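PDB 3NQI: putative lipoprotein from Bacteroides fragilis, which is of unknown function but, as a predicted lipoprotein, is probably anchored to the bacterial membrane and may bind lipid. Local coordinates for residues T156-L170 / K206-A219. Residues are numbered along the deposited sequence; the frame is centred on the assembly and turned at random.
With CD (cadmium ion), chain E.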
loop_
_atom_site.group_PDB
_atom_site.type_symbol
_atom_site.label_atom_id
_atom_site.label_comp_id
_atom_site.label_asym_id
_atom_site.label_seq_id
_atom_site.Cartn_x
_atom_site.Cartn_y
_atom_site.Cartn_z
ATOM N N THR A 156 -7.518 6.326 -17.580
ATOM C CA THR A 156 -8.551 7.354 -17.583
ATOM C C THR A 156 -9.537 7.299 -18.766
ATOM O O THR A 156 -10.657 7.765 -18.625
ATOM C CB THR A 156 -7.920 8.715 -17.441
ATOM O OG1 THR A 156 -6.997 8.906 -18.518
ATOM C CG2 THR A 156 -7.217 8.799 -16.099
ATOM N N ASP A 157 -9.151 6.699 -19.898
ATOM C CA ASP A 157 -10.099 6.475 -21.009
ATOM C C ASP A 157 -11.296 5.643 -20.572
ATOM O O ASP A 157 -12.337 5.736 -21.167
ATOM C CB ASP A 157 -9.451 5.745 -22.201
ATOM C CG ASP A 157 -8.532 6.651 -23.039
ATOM O OD1 ASP A 157 -8.507 7.893 -22.803
ATOM O OD2 ASP A 157 -7.832 6.111 -23.928
ATOM N N ASP A 158 -11.140 4.828 -19.546
ATOM C CA ASP A 158 -12.236 3.974 -19.097
ATOM C C ASP A 158 -13.261 4.676 -18.236
ATOM O O ASP A 158 -14.333 4.093 -17.948
ATOM C CB ASP A 158 -11.692 2.753 -18.355
ATOM C CG ASP A 158 -10.839 1.850 -19.257
ATOM O OD1 ASP A 158 -10.921 1.997 -20.502
ATOM O OD2 ASP A 158 -10.101 0.988 -18.730
ATOM N N ILE A 159 -12.982 5.918 -17.849
ATOM C CA ILE A 159 -13.909 6.659 -16.981
ATOM C C ILE A 159 -14.932 7.369 -17.826
ATOM O O ILE A 159 -14.610 8.272 -18.589
ATOM C CB ILE A 159 -13.204 7.668 -16.069
ATOM C CG1 ILE A 159 -12.019 7.016 -15.338
ATOM C CG2 ILE A 159 -14.221 8.267 -15.073
ATOM C CD1 ILE A 159 -11.098 8.042 -14.632
ATOM N N LYS A 160 -16.186 6.975 -17.677
ATOM C CA LYS A 160 -17.263 7.619 -18.403
ATOM C C LYS A 160 -18.096 8.577 -17.546
ATOM O O LYS A 160 -18.114 8.508 -16.337
ATOM C CB LYS A 160 -18.145 6.549 -19.032
ATOM C CG LYS A 160 -17.590 6.031 -20.400
ATOM C CD LYS A 160 -16.436 5.063 -20.270
ATOM C CE LYS A 160 -15.730 4.749 -21.633
ATOM N NZ LYS A 160 -15.123 3.352 -21.691
ATOM N N SER A 161 -18.812 9.452 -18.217
ATOM C CA SER A 161 -19.703 10.401 -17.586
ATOM C C SER A 161 -20.685 9.672 -16.666
ATOM O O SER A 161 -21.280 8.696 -17.079
ATOM C CB SER A 161 -20.446 11.150 -18.670
ATOM O OG SER A 161 -21.230 12.163 -18.126
ATOM N N GLY A 162 -20.804 10.123 -15.421
ATOM C CA GLY A 162 -21.646 9.479 -14.396
ATOM C C GLY A 162 -21.068 8.319 -13.578
ATOM O O GLY A 162 -21.631 7.977 -12.535
ATOM N N ASP A 163 -19.951 7.732 -14.025
ATOM C CA ASP A 163 -19.360 6.572 -13.358
ATOM C C ASP A 163 -19.245 6.816 -11.845
ATOM O O ASP A 163 -18.678 7.829 -11.420
ATOM C CB ASP A 163 -18.000 6.363 -13.976
ATOM C CG ASP A 163 -17.352 5.072 -13.603
ATOM O OD1 ASP A 163 -17.928 4.148 -12.933
ATOM O OD2 ASP A 163 -16.197 5.016 -14.040
ATOM N N THR A 164 -19.809 5.905 -11.042
ATOM C CA THR A 164 -19.708 5.972 -9.573
ATOM C C THR A 164 -18.610 5.047 -8.964
ATOM O O THR A 164 -18.475 4.968 -7.749
ATOM C CB THR A 164 -21.043 5.614 -8.901
ATOM O OG1 THR A 164 -21.408 4.274 -9.255
ATOM C CG2 THR A 164 -22.154 6.580 -9.342
ATOM N N ILE A 165 -17.882 4.310 -9.806
ATOM C CA ILE A 165 -16.902 3.316 -9.349
ATOM C C ILE A 165 -15.571 3.706 -9.900
ATOM O O ILE A 165 -15.455 3.925 -11.088
ATOM C CB ILE A 165 -17.269 1.887 -9.822
ATOM C CG1 ILE A 165 -18.618 1.472 -9.224
ATOM C CG2 ILE A 165 -16.162 0.869 -9.415
ATOM C CD1 ILE A 165 -19.056 0.057 -9.679
ATOM N N LEU A 166 -14.562 3.837 -9.049
ATOM C CA LEU A 166 -13.204 4.133 -9.532
ATOM C C LEU A 166 -12.409 2.834 -9.541
ATOM O O LEU A 166 -12.140 2.274 -8.504
ATOM C CB LEU A 166 -12.517 5.128 -8.615
ATOM C CG LEU A 166 -11.054 5.488 -8.846
ATOM C CD1 LEU A 166 -10.885 6.004 -10.285
ATOM C CD2 LEU A 166 -10.609 6.545 -7.860
ATOM N N LYS A 167 -11.996 2.384 -10.715
ATOM C CA LYS A 167 -11.345 1.084 -10.866
ATOM C C LYS A 167 -9.845 1.304 -11.031
ATOM O O LYS A 167 -9.387 2.085 -11.919
ATOM C CB LYS A 167 -11.915 0.332 -12.064
ATOM C CG LYS A 167 -11.211 -1.037 -12.326
ATOM C CD LYS A 167 -12.004 -2.044 -13.204
ATOM C CE LYS A 167 -12.918 -1.417 -14.237
ATOM N NZ LYS A 167 -13.712 -2.456 -14.926
ATOM N N LEU A 168 -9.073 0.650 -10.178
ATOM C CA LEU A 168 -7.609 0.736 -10.223
ATOM C C LEU A 168 -6.971 -0.651 -10.454
ATOM O O LEU A 168 -7.354 -1.619 -9.821
ATOM C CB LEU A 168 -7.079 1.342 -8.948
ATOM C CG LEU A 168 -7.649 2.717 -8.553
ATOM C CD1 LEU A 168 -7.038 3.116 -7.168
ATOM C CD2 LEU A 168 -7.379 3.737 -9.649
ATOM N N TYR A 169 -6.025 -0.744 -11.378
ATOM C CA TYR A 169 -5.333 -2.006 -11.622
ATOM C C TYR A 169 -4.039 -2.058 -10.808
ATOM O O TYR A 169 -3.286 -1.114 -10.835
ATOM C CB TYR A 169 -5.019 -2.166 -13.106
ATOM C CG TYR A 169 -6.251 -2.501 -13.878
ATOM C CD1 TYR A 169 -7.174 -1.521 -14.218
ATOM C CD2 TYR A 169 -6.526 -3.838 -14.245
ATOM C CE1 TYR A 169 -8.319 -1.859 -14.899
ATOM C CE2 TYR A 169 -7.674 -4.171 -14.916
ATOM C CZ TYR A 169 -8.563 -3.178 -15.235
ATOM O OH TYR A 169 -9.703 -3.491 -15.937
ATOM N N LEU A 170 -3.825 -3.123 -10.034
ATOM C CA LEU A 170 -2.482 -3.361 -9.429
ATOM C C LEU A 170 -1.550 -3.923 -10.463
ATOM O O LEU A 170 -1.810 -5.023 -11.004
ATOM C CB LEU A 170 -2.549 -4.348 -8.301
ATOM C CG LEU A 170 -1.219 -4.721 -7.623
ATOM C CD1 LEU A 170 -0.588 -3.455 -7.039
ATOM C CD2 LEU A 170 -1.514 -5.708 -6.501
ATOM N N LYS A 206 -13.519 13.489 -15.387
ATOM C CA LYS A 206 -14.070 12.636 -16.468
ATOM C C LYS A 206 -15.482 12.144 -16.161
ATOM O O LYS A 206 -16.282 12.021 -17.047
ATOM C CB LYS A 206 -13.178 11.420 -16.710
ATOM C CG LYS A 206 -11.717 11.679 -16.979
ATOM C CD LYS A 206 -11.438 12.265 -18.323
ATOM C CE LYS A 206 -9.931 12.113 -18.623
ATOM N NZ LYS A 206 -9.463 12.897 -19.810
ATOM N N SER A 207 -15.791 11.856 -14.897
ATOM C CA SER A 207 -17.105 11.370 -14.523
ATOM C C SER A 207 -18.155 12.460 -14.194
ATOM O O SER A 207 -19.375 12.206 -14.267
ATOM C CB SER A 207 -16.991 10.437 -13.321
ATOM O OG SER A 207 -16.654 11.173 -12.164
ATOM N N GLY A 208 -17.683 13.641 -13.787
ATOM C CA GLY A 208 -18.541 14.688 -13.289
ATOM C C GLY A 208 -18.987 14.436 -11.858
ATOM O O GLY A 208 -19.754 15.214 -11.329
ATOM N N GLN A 209 -18.551 13.352 -11.228
ATOM C CA GLN A 209 -18.962 13.054 -9.860
ATOM C C GLN A 209 -17.973 13.665 -8.845
ATOM O O GLN A 209 -16.779 13.649 -9.087
ATOM C CB GLN A 209 -19.069 11.541 -9.680
ATOM C CG GLN A 209 -20.084 10.839 -10.588
ATOM C CD GLN A 209 -21.505 10.792 -9.978
ATOM O OE1 GLN A 209 -21.805 11.488 -9.050
ATOM N NE2 GLN A 209 -22.343 9.951 -10.508
ATOM N N THR A 210 -18.462 14.142 -7.700
ATOM C CA THR A 210 -17.597 14.751 -6.662
ATOM C C THR A 210 -16.699 13.715 -5.973
ATOM O O THR A 210 -15.595 14.023 -5.490
ATOM C CB THR A 210 -18.414 15.422 -5.575
ATOM O OG1 THR A 210 -19.234 14.442 -4.929
ATOM C CG2 THR A 210 -19.326 16.530 -6.136
ATOM N N LYS A 211 -17.163 12.465 -5.960
ATOM C CA LYS A 211 -16.443 11.356 -5.355
ATOM C C LYS A 211 -17.063 10.018 -5.802
ATOM O O LYS A 211 -18.245 9.961 -6.094
ATOM C CB LYS A 211 -16.519 11.427 -3.826
ATOM C CG LYS A 211 -17.917 11.440 -3.279
ATOM C CD LYS A 211 -17.910 11.371 -1.790
ATOM C CE LYS A 211 -19.328 11.359 -1.254
ATOM N NZ LYS A 211 -19.328 11.394 0.257
ATOM N N PRO A 212 -16.273 8.952 -5.822
ATOM C CA PRO A 212 -16.826 7.655 -6.195
ATOM C C PRO A 212 -17.562 7.077 -5.021
ATOM O O PRO A 212 -17.214 7.428 -3.894
ATOM C CB PRO A 212 -15.596 6.826 -6.472
ATOM C CG PRO A 212 -14.544 7.389 -5.567
ATOM C CD PRO A 212 -14.838 8.870 -5.492
ATOM N N ALA A 213 -18.554 6.228 -5.269
ATOM C CA ALA A 213 -19.168 5.422 -4.184
ATOM C C ALA A 213 -18.152 4.355 -3.724
ATOM O O ALA A 213 -18.073 4.032 -2.549
ATOM C CB ALA A 213 -20.449 4.728 -4.681
ATOM N N LYS A 214 -17.371 3.808 -4.649
ATOM C CA LYS A 214 -16.393 2.773 -4.264
ATOM C C LYS A 214 -15.185 2.782 -5.167
ATOM O O LYS A 214 -15.233 3.260 -6.325
ATOM C CB LYS A 214 -17.081 1.378 -4.125
ATOM C CG LYS A 214 -17.452 0.702 -5.392
ATOM C CD LYS A 214 -18.023 -0.726 -5.131
ATOM C CE LYS A 214 -18.527 -1.336 -6.431
ATOM N NZ LYS A 214 -19.366 -2.517 -6.231
ATOM N N ILE A 215 -14.081 2.317 -4.607
ATOM C CA ILE A 215 -12.842 2.114 -5.348
ATOM C C ILE A 215 -12.653 0.604 -5.464
ATOM O O ILE A 215 -12.875 -0.158 -4.496
ATOM C CB ILE A 215 -11.623 2.734 -4.648
ATOM C CG1 ILE A 215 -11.859 4.249 -4.416
ATOM C CG2 ILE A 215 -10.322 2.400 -5.459
ATOM C CD1 ILE A 215 -10.821 4.981 -3.486
ATOM N N THR A 216 -12.338 0.135 -6.664
ATOM C CA THR A 216 -12.110 -1.286 -6.819
ATOM C C THR A 216 -10.657 -1.484 -7.210
ATOM O O THR A 216 -10.057 -0.688 -7.960
ATOM C CB THR A 216 -13.073 -1.982 -7.841
ATOM O OG1 THR A 216 -12.895 -1.383 -9.124
ATOM C CG2 THR A 216 -14.516 -1.886 -7.380
ATOM N N ILE A 217 -10.084 -2.539 -6.665
ATOM C CA ILE A 217 -8.663 -2.855 -6.918
ATOM C C ILE A 217 -8.640 -4.208 -7.635
ATOM O O ILE A 217 -9.100 -5.209 -7.122
ATOM C CB ILE A 217 -7.864 -2.963 -5.616
ATOM C CG1 ILE A 217 -8.009 -1.684 -4.732
ATOM C CG2 ILE A 217 -6.376 -3.316 -5.901
ATOM C CD1 ILE A 217 -7.449 -0.433 -5.267
ATOM N N VAL A 218 -8.076 -4.225 -8.823
ATOM C CA VAL A 218 -8.060 -5.397 -9.664
ATOM C C VAL A 218 -6.635 -6.026 -9.599
ATOM O O VAL A 218 -5.665 -5.396 -10.072
ATOM C CB VAL A 218 -8.396 -5.058 -11.141
ATOM C CG1 VAL A 218 -8.496 -6.394 -11.959
ATOM C CG2 VAL A 218 -9.744 -4.287 -11.285
ATOM N N ALA A 219 -6.506 -7.233 -9.051
ATOM C CA ALA A 219 -5.183 -7.911 -8.934
ATOM C C ALA A 219 -5.119 -9.264 -9.673
ATOM O O ALA A 219 -6.127 -9.983 -9.729
ATOM C CB ALA A 219 -4.845 -8.124 -7.450
HETATM CD CD CD E . -15.259 3.229 -13.269
HETATM O O HOH W 1 -8.380 9.807 -20.599
HETATM O O HOH W 2 -12.563 3.675 -13.238
HETATM O O HOH W 3 -4.467 -6.557 -12.458
HETATM O O HOH W 4 -15.949 0.671 -13.061
HETATM O O HOH W 5 -14.515 5.507 -13.436
#
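Val218 sets its CB over one face of the Tyr169 ring, 4.2 Å from the ring centroid and 26° off the normal, a CH-pi contact. Val218 CG2, also over that face near the rim, reaches Lys167 CG at 3.7 Å. Further along the same face of the strands, Ile165 and Lys214 run side by side in one direction, Ile165 CD1 to Lys214 CE 3.6 Å. The lysine chain is extended beyond CG and carries NZ on to a salt bridge with Glu239 of the next strand. On the opposite face Leu168 CD1 touches both Ile215 CG2 and Ile217 CD1, while Leu166 CB meets Pro212 CB, and both of these side chains pack on Leu200 of helix 197-207. Strands 165-170 and 214-219 form a parallel pair, flanked by antiparallel strands 148-155 and 234-241, with backbone hydrogen bonds alternating between them.

Beyond the strands, the type II turn from Lys160 to Asp163 docks on the end of the helix. Gln209, bent at chi2 (-88°), donates a hydrogen bond from NE2 to Gly162 O from above the carbonyl plane, and Gly162 N donates to a lone pair of Ser207 O. Asp163 OD1 accepts from Ile165 N in an Asx turn; Asp163 OD2 (2.2 Å) and Ile165 O (2.3 Å) bind the cadmium ion, with three waters.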